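Local coordinates for solute-binding protein (Thermoactinomyces vulgaris, PDB 2ZYM) that probably binds cyclodextrins and related glucose oligomers outside the cell for delivery to a membrane transporter, at residues W80-L85 against M112-Y117; P125-S130 against G280-Y285; L236-K241 against A258-G263. All blocks are in the same frame, centred on the assembly; numbering follows the deposited sequence.

Contact 1: W80-L85 against M112-Y117; sequences WPHDRL and MKALTY. With GLC (alpha-D-glucopyranose), chain B; GLC (alpha-D-glucopyranose), chain C; GLC (alpha-D-glucopyranose), chain D.
H82 and L85 pack against A114, L115 and Y117 just behind the sugar site, in the sheet-and-helix lobe of a bacterial solute-binding protein. The segment 80-85 leaves strand 77-81, makes a short 3-10 turn closed by the bond from L85 N to H82 O, and runs into helix 85-90. The facing segment carries the end of helix 109-114 into strand 116-117, where T116 OG1 donates back to M112 O.

Across the contact the side chains meet by van der Waals and CH-pi packing, partly against backbone atoms. A114 CB sits over one face of the H82 ring, offset toward the rim, 4.0 Å from the ring centroid and 23° off its normal. The ring takes this place because H82 CG is tucked between the backbone N and the carbonyl carbon (chi1 72°), while NE2 is hydrogen-bonded to I279 O of the central strand. Lower down the same side chain, H82 CB lies 3.4 Å from A114 O and 4.0 Å from L115 CD2. L85 reaches over with a single methyl: its CD2 lies 3.5 Å from L115 C and 4.0 Å from Y117 CB. The Y117 ring itself leads away.

D83 and R84 turn their polar ends to the bound glucose units. D83 points away from 112-117 and takes two sugar hydroxyls with one carboxylate: O2 of the chain B glucose donates to OD1 (2.6 Å) and its O3 to OD2 (2.9 Å). OD2 is also bonded by W360 NE1. R84, at the N-cap position of helix 85-90 and salt-bridged to E87, uses the edge of its guanidinium: NH1 donates in plane to O2 of the chain C glucose, 2.9 Å away at 160°.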
loop_
_atom_site.group_PDB
_atom_site.type_symbol
_atom_site.label_atom_id
_atom_site.label_comp_id
_atom_site.label_asym_id
_atom_site.label_seq_id
_atom_site.Cartn_x
_atom_site.Cartn_y
_atom_site.Cartn_z
ATOM N N TRP A 80 -1.936 3.450 8.801
ATOM C CA TRP A 80 -2.256 3.545 7.373
ATOM C C TRP A 80 -0.956 3.665 6.571
ATOM O O TRP A 80 0.102 3.922 7.158
ATOM C CB TRP A 80 -3.204 4.720 7.079
ATOM C CG TRP A 80 -2.763 6.064 7.595
ATOM C CD1 TRP A 80 -1.801 6.877 7.063
ATOM C CD2 TRP A 80 -3.305 6.769 8.720
ATOM N NE1 TRP A 80 -1.700 8.036 7.798
ATOM C CE2 TRP A 80 -2.612 7.995 8.820
ATOM C CE3 TRP A 80 -4.305 6.476 9.660
ATOM C CZ2 TRP A 80 -2.884 8.933 9.824
ATOM C CZ3 TRP A 80 -4.576 7.412 10.659
ATOM C CH2 TRP A 80 -3.866 8.626 10.730
ATOM N N PRO A 81 -1.017 3.450 5.237
ATOM C CA PRO A 81 0.180 3.587 4.401
ATOM C C PRO A 81 0.797 4.983 4.471
ATOM O O PRO A 81 0.076 5.982 4.562
ATOM C CB PRO A 81 -0.339 3.281 2.990
ATOM C CG PRO A 81 -1.546 2.446 3.212
ATOM C CD PRO A 81 -2.180 3.031 4.433
ATOM N N HIS A 82 2.126 5.034 4.413
ATOM C CA HIS A 82 2.900 6.243 4.701
ATOM C C HIS A 82 2.641 7.434 3.774
ATOM O O HIS A 82 3.028 8.554 4.100
ATOM C CB HIS A 82 4.393 5.913 4.657
ATOM C CG HIS A 82 4.903 5.666 3.272
ATOM N ND1 HIS A 82 5.613 6.609 2.559
ATOM C CD2 HIS A 82 4.773 4.597 2.454
ATOM C CE1 HIS A 82 5.917 6.120 1.371
ATOM N NE2 HIS A 82 5.414 4.903 1.279
ATOM N N ASP A 83 2.010 7.197 2.626
ATOM C CA ASP A 83 1.845 8.245 1.611
ATOM C C ASP A 83 1.072 9.470 2.111
ATOM O O ASP A 83 1.335 10.595 1.683
ATOM C CB ASP A 83 1.219 7.690 0.319
ATOM C CG ASP A 83 -0.095 6.970 0.555
ATOM O OD1 ASP A 83 -0.099 5.950 1.277
ATOM O OD2 ASP A 83 -1.125 7.407 -0.001
ATOM N N ARG A 84 0.135 9.248 3.026
ATOM C CA ARG A 84 -0.651 10.339 3.592
ATOM C C ARG A 84 -0.119 10.835 4.946
ATOM O O ARG A 84 -0.837 11.517 5.683
ATOM C CB ARG A 84 -2.127 9.939 3.687
ATOM C CG ARG A 84 -2.836 9.861 2.336
ATOM C CD ARG A 84 -4.303 9.465 2.481
ATOM N NE ARG A 84 -5.084 10.492 3.170
ATOM C CZ ARG A 84 -6.352 10.357 3.539
ATOM N NH1 ARG A 84 -7.009 9.230 3.283
ATOM N NH2 ARG A 84 -6.969 11.355 4.167
ATOM N N LEU A 85 1.136 10.513 5.258
ATOM C CA LEU A 85 1.747 10.958 6.515
ATOM C C LEU A 85 1.886 12.478 6.599
ATOM O O LEU A 85 1.479 13.084 7.595
ATOM C CB LEU A 85 3.110 10.297 6.751
ATOM C CG LEU A 85 3.896 10.827 7.959
ATOM C CD1 LEU A 85 3.164 10.560 9.275
ATOM C CD2 LEU A 85 5.292 10.251 7.992
ATOM N N MET A 112 12.040 3.647 7.903
ATOM C CA MET A 112 12.092 4.682 8.934
ATOM C C MET A 112 11.958 6.097 8.369
ATOM O O MET A 112 11.293 6.941 8.968
ATOM C CB MET A 112 13.358 4.548 9.788
ATOM C CG MET A 112 13.357 3.318 10.683
ATOM S SD MET A 112 11.938 3.259 11.802
ATOM C CE MET A 112 12.580 4.211 13.174
ATOM N N LYS A 113 12.569 6.352 7.215
ATOM C CA LYS A 113 12.468 7.680 6.605
ATOM C C LYS A 113 11.087 7.902 5.964
ATOM O O LYS A 113 10.618 9.037 5.876
ATOM C CB LYS A 113 13.642 7.967 5.647
ATOM C CG LYS A 113 13.319 8.028 4.159
ATOM C CD LYS A 113 13.177 6.649 3.557
ATOM C CE LYS A 113 12.570 6.720 2.174
ATOM N NZ LYS A 113 11.491 5.722 2.026
ATOM N N ALA A 114 10.438 6.810 5.548
ATOM C CA ALA A 114 9.059 6.848 5.047
ATOM C C ALA A 114 8.057 7.233 6.139
ATOM O O ALA A 114 6.975 7.743 5.842
ATOM C CB ALA A 114 8.674 5.507 4.433
ATOM N N LEU A 115 8.417 6.969 7.394
ATOM C CA LEU A 115 7.589 7.344 8.545
ATOM C C LEU A 115 8.126 8.610 9.217
ATOM O O LEU A 115 7.700 8.984 10.315
ATOM C CB LEU A 115 7.499 6.191 9.555
ATOM C CG LEU A 115 6.995 4.826 9.065
ATOM C CD1 LEU A 115 6.816 3.898 10.247
ATOM C CD2 LEU A 115 5.696 4.932 8.264
ATOM N N THR A 116 9.055 9.267 8.531
ATOM C CA THR A 116 9.673 10.492 9.012
ATOM C C THR A 116 9.213 11.665 8.148
ATOM O O THR A 116 9.281 11.604 6.918
ATOM C CB THR A 116 11.215 10.365 9.004
ATOM O OG1 THR A 116 11.607 9.325 9.909
ATOM C CG2 THR A 116 11.888 11.664 9.428
ATOM N N TYR A 117 8.721 12.716 8.801
ATOM C CA TYR A 117 8.322 13.939 8.111
ATOM C C TYR A 117 8.789 15.184 8.863
ATOM O O TYR A 117 8.634 15.277 10.084
ATOM C CB TYR A 117 6.806 13.979 7.875
ATOM C CG TYR A 117 6.366 15.218 7.128
ATOM C CD1 TYR A 117 6.580 15.336 5.755
ATOM C CD2 TYR A 117 5.760 16.284 7.797
ATOM C CE1 TYR A 117 6.196 16.483 5.065
ATOM C CE2 TYR A 117 5.373 17.435 7.114
ATOM C CZ TYR A 117 5.594 17.522 5.749
ATOM O OH TYR A 117 5.219 18.655 5.065
HETATM C C1 GLC B . -2.555 3.389 -1.923
HETATM C C2 GLC B . -2.323 4.512 -0.919
HETATM C C3 GLC B . -3.686 4.917 -0.341
HETATM C C4 GLC B . -4.602 5.419 -1.492
HETATM C C5 GLC B . -4.783 4.319 -2.553
HETATM C C6 GLC B . -5.527 4.776 -3.795
HETATM O O2 GLC B . -1.448 4.032 0.114
HETATM O O3 GLC B . -3.512 5.966 0.618
HETATM O O4 GLC B . -5.840 5.704 -0.864
HETATM O O5 GLC B . -3.460 3.860 -2.968
HETATM O O6 GLC B . -6.134 3.645 -4.420
HETATM C C1 GLC C . -6.391 7.003 -0.856
HETATM C C2 GLC C . -7.155 7.224 0.469
HETATM C C3 GLC C . -8.289 6.203 0.536
HETATM C C4 GLC C . -9.276 6.328 -0.648
HETATM C C5 GLC C . -8.488 6.255 -1.987
HETATM C C6 GLC C . -9.258 6.646 -3.233
HETATM O O2 GLC C . -6.247 7.059 1.577
HETATM O O3 GLC C . -9.086 6.305 1.731
HETATM O O4 GLC C . -10.092 5.180 -0.526
HETATM O O5 GLC C . -7.333 7.151 -1.957
HETATM O O6 GLC C . -9.523 8.047 -3.277
HETATM C C1 GLC D . -3.122 -1.766 -0.376
HETATM C C2 GLC D . -1.865 -0.942 0.010
HETATM C C3 GLC D . -2.225 0.536 0.066
HETATM C C4 GLC D . -2.754 0.967 -1.294
HETATM C C5 GLC D . -4.010 0.149 -1.662
HETATM C C6 GLC D . -4.553 0.543 -3.021
HETATM O O2 GLC D . -1.389 -1.366 1.280
HETATM O O3 GLC D . -1.056 1.308 0.392
HETATM O O4 GLC D . -3.091 2.325 -1.249
HETATM O O5 GLC D . -3.629 -1.297 -1.666
HETATM O O6 GLC D . -5.732 -0.163 -3.396
#

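Contact 2: P125-S130 against G280-Y285. With GLC (alpha-D-glucopyranose), chain D.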
loop_
_atom_site.group_PDB
_atom_site.type_symbol
_atom_site.label_atom_id
_atom_site.label_comp_id
_atom_site.label_asym_id
_atom_site.label_seq_id
_atom_site.Cartn_x
_atom_site.Cartn_y
_atom_site.Cartn_z
ATOM N N PRO A 125 7.576 0.887 11.929
ATOM C CA PRO A 125 7.008 0.157 10.799
ATOM C C PRO A 125 6.546 -1.257 11.139
ATOM O O PRO A 125 7.155 -1.928 11.972
ATOM C CB PRO A 125 8.151 0.132 9.787
ATOM C CG PRO A 125 9.391 0.248 10.591
ATOM C CD PRO A 125 9.051 0.923 11.888
ATOM N N LYS A 126 5.469 -1.690 10.489
ATOM C CA LYS A 126 4.948 -3.048 10.651
ATOM C C LYS A 126 5.176 -3.876 9.400
ATOM O O LYS A 126 5.421 -5.082 9.473
ATOM C CB LYS A 126 3.449 -3.021 10.941
ATOM C CG LYS A 126 3.039 -2.197 12.143
ATOM C CD LYS A 126 1.647 -2.598 12.578
ATOM C CE LYS A 126 0.580 -2.037 11.673
ATOM N NZ LYS A 126 -0.750 -2.628 11.981
ATOM N N ALA A 127 5.077 -3.219 8.248
ATOM C CA ALA A 127 5.113 -3.897 6.959
ATOM C C ALA A 127 5.671 -3.001 5.867
ATOM O O ALA A 127 5.376 -1.805 5.815
ATOM C CB ALA A 127 3.717 -4.383 6.575
ATOM N N ILE A 128 6.480 -3.598 4.999
ATOM C CA ILE A 128 6.958 -2.936 3.787
ATOM C C ILE A 128 6.426 -3.723 2.587
ATOM O O ILE A 128 6.472 -4.957 2.575
ATOM C CB ILE A 128 8.508 -2.782 3.777
ATOM C CG1 ILE A 128 8.967 -1.934 2.585
ATOM C CG2 ILE A 128 9.216 -4.148 3.846
ATOM C CD1 ILE A 128 10.271 -1.191 2.816
ATOM N N GLU A 129 5.899 -3.015 1.590
ATOM C CA GLU A 129 5.123 -3.670 0.536
ATOM C C GLU A 129 5.277 -3.110 -0.876
ATOM O O GLU A 129 5.395 -1.902 -1.080
ATOM C CB GLU A 129 3.636 -3.723 0.920
ATOM C CG GLU A 129 3.004 -2.370 1.225
ATOM C CD GLU A 129 1.600 -2.474 1.812
ATOM O OE1 GLU A 129 0.838 -1.499 1.664
ATOM O OE2 GLU A 129 1.255 -3.512 2.422
ATOM N N SER A 130 5.276 -4.022 -1.843
ATOM C CA SER A 130 5.164 -3.684 -3.252
ATOM C C SER A 130 4.283 -4.734 -3.899
ATOM O O SER A 130 4.315 -5.905 -3.508
ATOM C CB SER A 130 6.538 -3.678 -3.927
ATOM O OG SER A 130 6.415 -3.508 -5.333
ATOM N N GLY A 280 5.204 0.746 -0.371
ATOM C CA GLY A 280 4.399 1.214 0.745
ATOM C C GLY A 280 4.999 0.770 2.063
ATOM O O GLY A 280 5.534 -0.334 2.174
ATOM N N VAL A 281 4.928 1.648 3.053
ATOM C CA VAL A 281 5.303 1.306 4.416
ATOM C C VAL A 281 4.105 1.584 5.311
ATOM O O VAL A 281 3.558 2.689 5.309
ATOM C CB VAL A 281 6.547 2.092 4.912
ATOM C CG1 VAL A 281 6.888 1.708 6.347
ATOM C CG2 VAL A 281 7.747 1.845 3.997
ATOM N N LYS A 282 3.688 0.563 6.051
ATOM C CA LYS A 282 2.609 0.706 7.013
ATOM C C LYS A 282 3.207 0.671 8.405
ATOM O O LYS A 282 3.860 -0.303 8.785
ATOM C CB LYS A 282 1.573 -0.409 6.855
ATOM C CG LYS A 282 0.959 -0.509 5.469
ATOM C CD LYS A 282 -0.256 -1.427 5.433
ATOM C CE LYS A 282 0.099 -2.892 5.659
ATOM N NZ LYS A 282 0.232 -3.227 7.097
ATOM N N GLY A 283 3.007 1.749 9.154
ATOM C CA GLY A 283 3.504 1.825 10.520
ATOM C C GLY A 283 2.385 2.079 11.507
ATOM O O GLY A 283 1.247 2.337 11.113
ATOM N N TRP A 284 2.706 1.970 12.794
ATOM C CA TRP A 284 1.824 2.451 13.852
ATOM C C TRP A 284 2.118 3.926 14.055
ATOM O O TRP A 284 3.283 4.318 14.116
ATOM C CB TRP A 284 2.090 1.720 15.169
ATOM C CG TRP A 284 1.564 0.321 15.257
ATOM C CD1 TRP A 284 2.294 -0.814 15.460
ATOM C CD2 TRP A 284 0.195 -0.091 15.165
ATOM N NE1 TRP A 284 1.464 -1.913 15.496
ATOM C CE2 TRP A 284 0.171 -1.497 15.317
ATOM C CE3 TRP A 284 -1.015 0.588 14.968
ATOM C CZ2 TRP A 284 -1.016 -2.238 15.274
ATOM C CZ3 TRP A 284 -2.194 -0.152 14.924
ATOM C CH2 TRP A 284 -2.183 -1.548 15.075
ATOM N N TYR A 285 1.073 4.742 14.164
ATOM C CA TYR A 285 1.243 6.160 14.475
ATOM C C TYR A 285 0.542 6.529 15.772
ATOM O O TYR A 285 -0.390 5.844 16.203
ATOM C CB TYR A 285 0.747 7.053 13.335
ATOM C CG TYR A 285 1.119 6.568 11.957
ATOM C CD1 TYR A 285 2.452 6.521 11.546
ATOM C CD2 TYR A 285 0.134 6.160 11.062
ATOM C CE1 TYR A 285 2.793 6.071 10.271
ATOM C CE2 TYR A 285 0.461 5.708 9.789
ATOM C CZ TYR A 285 1.789 5.661 9.401
ATOM O OH TYR A 285 2.110 5.215 8.140
HETATM C C1 GLC D . -3.122 -1.766 -0.376
HETATM C C2 GLC D . -1.865 -0.942 0.010
HETATM C C3 GLC D . -2.225 0.536 0.066
HETATM C C4 GLC D . -2.754 0.967 -1.294
HETATM C C5 GLC D . -4.010 0.149 -1.662
HETATM C C6 GLC D . -4.553 0.543 -3.021
HETATM O O2 GLC D . -1.389 -1.366 1.280
HETATM O O3 GLC D . -1.056 1.308 0.392
HETATM O O4 GLC D . -3.091 2.325 -1.249
HETATM O O5 GLC D . -3.629 -1.297 -1.666
HETATM O O6 GLC D . -5.732 -0.163 -3.396
#
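Strand 127-129 runs antiparallel to strand 280-285 at 164°, and the register slips by one at a classic beta bulge in which K126 and A127 both face K282. One carbonyl serves both bulge residues: K282 O accepts from K126 N at 2.7 Å and from A127 N at 3.2 Å, both in the carbonyl plane. Beyond the bulge, regular pairing resumes. A127 and E129 form hydrogen-bonded pairs with K282 and G280, and G280 N donates to E129 O at 2.7 Å. Both strands connect the sheet of one lobe with the chain of the other, as crossover strands do in this family, so the pair probably belongs to the hinge region.

Among the side chains, K126 lies over one face of W284. Its CD lies 3.3 Å from the centroid of the five-membered ring of W284, a CH-pi contact, and the bend at chi3 (-76°) then turns CE and NZ along the ring to the six-membered half. There NZ stands 3.6 Å from the ring centroid, 24° off the normal, as a cation-pi partner; its charge is also met by E25.

K282 shares a face with A127 and E129. Its CE passes 3.5 Å from E129 OE2, while its NZ turns away to a salt bridge with E318. E129 extends toward the chain D glucose, and at G280 a CB would crowd E129 CG.

On the other face V281 splits its methyls: CG2 meets I128 CD1 at 4.1 Å, and CG1 meets P125 CB at 4.0 Å.

Contact 3: L236-K241 against A258-G263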
loop_
_atom_site.group_PDB
_atom_site.type_symbol
_atom_site.label_atom_id
_atom_site.label_comp_id
_atom_site.label_asym_id
_atom_site.label_seq_id
_atom_site.Cartn_x
_atom_site.Cartn_y
_atom_site.Cartn_z
ATOM N N LEU A 236 -11.944 -13.753 -7.692
ATOM C CA LEU A 236 -11.767 -14.489 -8.943
ATOM C C LEU A 236 -10.468 -15.288 -8.971
ATOM O O LEU A 236 -10.436 -16.405 -9.491
ATOM C CB LEU A 236 -11.871 -13.545 -10.151
ATOM C CG LEU A 236 -13.258 -13.289 -10.768
ATOM C CD1 LEU A 236 -14.332 -12.898 -9.749
ATOM C CD2 LEU A 236 -13.160 -12.232 -11.847
ATOM N N PHE A 237 -9.403 -14.727 -8.402
ATOM C CA PHE A 237 -8.146 -15.460 -8.279
ATOM C C PHE A 237 -8.313 -16.640 -7.319
ATOM O O PHE A 237 -7.859 -17.750 -7.610
ATOM C CB PHE A 237 -6.998 -14.545 -7.828
ATOM C CG PHE A 237 -5.645 -15.203 -7.886
ATOM C CD1 PHE A 237 -4.978 -15.349 -9.098
ATOM C CD2 PHE A 237 -5.042 -15.686 -6.729
ATOM C CE1 PHE A 237 -3.728 -15.966 -9.158
ATOM C CE2 PHE A 237 -3.796 -16.302 -6.776
ATOM C CZ PHE A 237 -3.135 -16.443 -7.993
ATOM N N LYS A 238 -8.992 -16.396 -6.198
ATOM C CA LYS A 238 -9.238 -17.427 -5.186
ATOM C C LYS A 238 -10.091 -18.588 -5.694
ATOM O O LYS A 238 -9.957 -19.719 -5.219
ATOM C CB LYS A 238 -9.879 -16.820 -3.938
ATOM C CG LYS A 238 -8.902 -16.040 -3.060
ATOM C CD LYS A 238 -9.501 -15.710 -1.704
ATOM C CE LYS A 238 -10.585 -14.646 -1.796
ATOM N NZ LYS A 238 -11.146 -14.345 -0.450
ATOM N N SER A 239 -10.966 -18.296 -6.654
ATOM C CA SER A 239 -11.844 -19.303 -7.247
ATOM C C SER A 239 -11.139 -20.126 -8.331
ATOM O O SER A 239 -11.744 -21.021 -8.926
ATOM C CB SER A 239 -13.103 -18.640 -7.810
ATOM O OG SER A 239 -12.784 -17.804 -8.908
ATOM N N GLY A 240 -9.869 -19.815 -8.587
ATOM C CA GLY A 240 -9.056 -20.559 -9.554
ATOM C C GLY A 240 -9.301 -20.172 -11.005
ATOM O O GLY A 240 -8.913 -20.900 -11.923
ATOM N N LYS A 241 -9.928 -19.017 -11.208
ATOM C CA LYS A 241 -10.347 -18.580 -12.541
ATOM C C LYS A 241 -9.322 -17.679 -13.231
ATOM O O LYS A 241 -9.407 -17.447 -14.439
ATOM C CB LYS A 241 -11.700 -17.870 -12.465
ATOM C CG LYS A 241 -12.869 -18.773 -12.091
ATOM C CD LYS A 241 -14.156 -17.971 -11.973
ATOM C CE LYS A 241 -15.352 -18.862 -11.684
ATOM N NZ LYS A 241 -16.599 -18.066 -11.500
ATOM N N ALA A 258 -7.250 -20.499 0.135
ATOM C CA ALA A 258 -8.199 -20.844 -0.921
ATOM C C ALA A 258 -7.646 -21.963 -1.815
ATOM O O ALA A 258 -8.208 -22.267 -2.873
ATOM C CB ALA A 258 -8.554 -19.611 -1.736
ATOM N N GLY A 259 -6.547 -22.572 -1.375
ATOM C CA GLY A 259 -5.970 -23.740 -2.040
ATOM C C GLY A 259 -5.133 -23.472 -3.277
ATOM O O GLY A 259 -4.807 -24.399 -4.019
ATOM N N ILE A 260 -4.774 -22.213 -3.508
ATOM C CA ILE A 260 -3.939 -21.869 -4.658
ATOM C C ILE A 260 -2.467 -22.130 -4.343
ATOM O O ILE A 260 -1.963 -21.724 -3.290
ATOM C CB ILE A 260 -4.145 -20.400 -5.111
ATOM C CG1 ILE A 260 -5.635 -20.111 -5.310
ATOM C CG2 ILE A 260 -3.386 -20.115 -6.410
ATOM C CD1 ILE A 260 -6.026 -18.699 -4.961
ATOM N N ASN A 261 -1.800 -22.841 -5.249
ATOM C CA ASN A 261 -0.353 -22.987 -5.223
ATOM C C ASN A 261 0.221 -21.693 -5.793
ATOM O O ASN A 261 0.286 -21.516 -7.013
ATOM C CB ASN A 261 0.070 -24.203 -6.061
ATOM C CG ASN A 261 1.556 -24.529 -5.941
ATOM O OD1 ASN A 261 2.328 -23.809 -5.303
ATOM N ND2 ASN A 261 1.960 -25.629 -6.567
ATOM N N VAL A 262 0.618 -20.785 -4.906
ATOM C CA VAL A 262 0.971 -19.427 -5.325
ATOM C C VAL A 262 2.444 -19.239 -5.679
ATOM O O VAL A 262 3.338 -19.647 -4.937
ATOM C CB VAL A 262 0.520 -18.339 -4.298
ATOM C CG1 VAL A 262 -0.997 -18.346 -4.132
ATOM C CG2 VAL A 262 1.210 -18.512 -2.954
ATOM N N GLY A 263 2.677 -18.626 -6.832
ATOM C CA GLY A 263 4.006 -18.173 -7.215
ATOM C C GLY A 263 4.026 -16.658 -7.148
ATOM O O GLY A 263 2.992 -16.011 -7.331
#
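I260 drives its CD1 methyl into the angle between F237 and K238. With CG1 anti to the carbonyl carbon (chi1 -52°) the branch leans toward the helix, and a second torsion of 146°, some way from a staggered value, swings CD1 to within 3.4 Å of F237 O and 3.5 Å of K238 CA. The same methyl lies 3.6 Å from F237 CD2, approaching the ring obliquely, and the other branch, CG2, rests 3.9 Å from F237 CE2. F237 answers with its CG anti to the backbone N (chi1 -171°), which carries the ring out beside the carbonyl carbon to meet I260. V262 CG1 comes up at the ring edge, near its plane, as a looser neighbour 4.4 Å from F237 CE2.

Schellman motifs close the helix that runs into 236-241 and the one just before 258-263, each with a glycine of positive phi. In the first, G240 N bonds F237 O at 3.0 Å and K241 N reaches back to L236 O, so helix 230-238 stops and the chain turns into strand 242-247. In the second, G259 ends helix 252-257 and the chain enters strand 262-265 of the same four-stranded sheet. An alanine in place of I260 is likely to open a gap between the last turn of helix 230-238 and the loop after A258, leaving the F237 ring without its nearest support from this side.

Nearer the surface, K238 CB lies 3.8 Å from A258 CB, the methyl lying alongside the first carbons of the lysine chain. That chain bends at chi3 and leads away, and NZ makes a salt bridge with D254. S239 OG turns back to donate to L236 O, 2.8 Å away, from above the carbonyl plane.

Contacts 1 and 2 are neighbours in one sheet, their centres about 8 Å apart. V281 O of contact 2 lies 2.9 Å from H82 N of contact 1, a probable hydrogen bond, and Y285 OH lies 2.6 Å from W80 O, another probable one. L115 packs its CD1 against P125 N. Both contacts border the bound glucose units and both touch the one in chain D. Contact 3 stands apart: its nearest atoms are about 11 Å from contact 2 and about 20 Å from contact 1, and the K238 side chain is about 11 Å from a glucose. Along the chain it nests inside the loop that contact 2 closes.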